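Local atomic coordinates of thiamine-monophosphate kinase (Stenotrophomonas maltophilia, PDB entry 6XEP), a protein that probably catalyses the ATP-dependent phosphorylation of thiamine monophosphate to thiamine diphosphate, the active form of vitamin B1. Residues A68-G72 against W106-D112. Residues are numbered along the deposited sequence; the frame is centred on the assembly and turned at random.
Sequences AFDIG and WIEAFGD
Ala68 and Gly72, one turn apart at the start of helix 68-85, present little or no side chain to Trp106 and Phe110, and each meets one of these rings over its face. The methyl of Ala68 lies above the pyrrole part of the indole, its CB 3.5 Å from the five-membered ring centroid and 13° off the normal, a CH-pi contact. Phe110, with CG anti to the backbone N (chi1 170°), brings its ring to Gly72, whose CA makes a second such contact over the face, displaced toward the rim. Ile71 reaches the edge of the indole through CD1, 3.8 Å from Trp106 CZ2. With Ala68 and Gly72 on the facing side of helix 68-85, the local axes approach to 6.6 Å at -47°, and the backbones themselves touch: CA of Phe110 lies 3.4 Å from Ala68 O and CA of Phe69 lies 3.3 Å from Ala109 O, as CA-H...O contacts rather than conventional hydrogen bonds. Ala68 CB also meets Ala109 CB at 3.7 Å.

The partly exposed flank holds fewer contacts. There the Phe69 ring, which ends nearer the partner helix than the direction of its CB bond suggests, crosses Asp112 at about a right angle; its CD2 rests 3.6 Å from Asp112 CB. The carboxylate of Asp112 is engaged by Arg19 in a salt bridge, leaving its methylene to the ring.

Toward the interior, Phe110 packs on Leu95 and Leu97 of strand 89-99, while Leu137 of strand 136-145 touches Ile71, Trp106 and Phe110. These contacts seat helices 68-85 and 104-120, inclined to each other, on the same four-stranded sheet of the PurM-like N-terminal domain.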
# COMPACT_ATOMS: atom_id res chain seq x y z
N ALA A 68 10.74 1.23 -17.82
CA ALA A 68 9.73 1.85 -16.95
C ALA A 68 8.30 1.43 -17.31
O ALA A 68 7.50 1.12 -16.42
CB ALA A 68 9.88 3.37 -17.03
N PHE A 69 7.94 1.45 -18.60
CA PHE A 69 6.58 1.06 -18.97
C PHE A 69 6.25 -0.34 -18.47
O PHE A 69 5.15 -0.59 -17.97
CB PHE A 69 6.42 1.14 -20.50
CG PHE A 69 5.05 0.73 -21.00
CD1 PHE A 69 4.73 -0.59 -21.20
CD2 PHE A 69 4.12 1.69 -21.33
CE1 PHE A 69 3.48 -0.96 -21.66
CE2 PHE A 69 2.87 1.35 -21.81
CZ PHE A 69 2.55 0.02 -21.97
N ASP A 70 7.18 -1.27 -18.62
CA ASP A 70 6.90 -2.66 -18.22
C ASP A 70 6.84 -2.81 -16.71
O ASP A 70 6.06 -3.62 -16.20
CB ASP A 70 7.98 -3.55 -18.83
CG ASP A 70 8.03 -3.40 -20.34
OD1 ASP A 70 6.93 -3.34 -20.94
OD2 ASP A 70 9.14 -3.31 -20.92
N ILE A 71 7.64 -2.03 -15.98
CA ILE A 71 7.54 -2.02 -14.53
C ILE A 71 6.17 -1.50 -14.10
O ILE A 71 5.54 -2.05 -13.19
CB ILE A 71 8.68 -1.18 -13.92
CG1 ILE A 71 10.03 -1.82 -14.24
CG2 ILE A 71 8.52 -1.11 -12.41
CD1 ILE A 71 11.20 -0.93 -13.84
N GLY A 72 5.70 -0.43 -14.74
CA GLY A 72 4.38 0.10 -14.41
C GLY A 72 3.27 -0.90 -14.69
O GLY A 72 2.38 -1.10 -13.86
N TRP A 106 11.29 8.94 -16.47
CA TRP A 106 11.01 7.57 -16.05
C TRP A 106 9.61 7.46 -15.46
O TRP A 106 8.87 6.53 -15.79
CB TRP A 106 12.05 7.11 -15.03
CG TRP A 106 11.96 5.66 -14.70
CD1 TRP A 106 12.71 4.65 -15.25
CD2 TRP A 106 11.11 5.05 -13.73
NE1 TRP A 106 12.36 3.45 -14.68
CE2 TRP A 106 11.38 3.66 -13.75
CE3 TRP A 106 10.15 5.53 -12.84
CZ2 TRP A 106 10.72 2.76 -12.92
CZ3 TRP A 106 9.48 4.63 -12.02
CH2 TRP A 106 9.76 3.27 -12.07
N ILE A 107 9.21 8.41 -14.63
CA ILE A 107 7.89 8.32 -14.00
C ILE A 107 6.80 8.44 -15.05
O ILE A 107 5.77 7.77 -14.96
CB ILE A 107 7.75 9.39 -12.91
CG1 ILE A 107 8.63 9.05 -11.71
CG2 ILE A 107 6.32 9.45 -12.40
CD1 ILE A 107 8.65 10.16 -10.67
N GLU A 108 6.99 9.30 -16.05
CA GLU A 108 6.00 9.44 -17.11
C GLU A 108 5.83 8.12 -17.87
O GLU A 108 4.71 7.72 -18.20
CB GLU A 108 6.40 10.57 -18.06
CG GLU A 108 5.42 10.85 -19.18
CD GLU A 108 5.61 12.24 -19.80
OE1 GLU A 108 6.75 12.60 -20.18
OE2 GLU A 108 4.61 12.98 -19.92
N ALA A 109 6.94 7.45 -18.16
CA ALA A 109 6.90 6.17 -18.87
C ALA A 109 6.32 5.08 -17.99
O ALA A 109 5.58 4.21 -18.47
CB ALA A 109 8.31 5.78 -19.31
N PHE A 110 6.66 5.08 -16.71
CA PHE A 110 6.02 4.16 -15.78
C PHE A 110 4.51 4.38 -15.79
O PHE A 110 3.73 3.43 -15.83
CB PHE A 110 6.59 4.38 -14.37
CG PHE A 110 5.82 3.67 -13.30
CD1 PHE A 110 4.68 4.23 -12.74
CD2 PHE A 110 6.26 2.46 -12.82
CE1 PHE A 110 3.98 3.56 -11.75
CE2 PHE A 110 5.55 1.79 -11.84
CZ PHE A 110 4.41 2.35 -11.30
N GLY A 111 4.09 5.65 -15.80
CA GLY A 111 2.66 5.93 -15.80
C GLY A 111 1.99 5.43 -17.07
O GLY A 111 0.87 4.94 -17.03
N ASP A 112 2.69 5.54 -18.20
CA ASP A 112 2.16 4.97 -19.44
C ASP A 112 1.74 3.51 -19.24
O ASP A 112 0.65 3.10 -19.64
CB ASP A 112 3.20 5.05 -20.56
CG ASP A 112 3.32 6.42 -21.17
OD1 ASP A 112 2.47 7.30 -20.90
OD2 ASP A 112 4.28 6.60 -21.94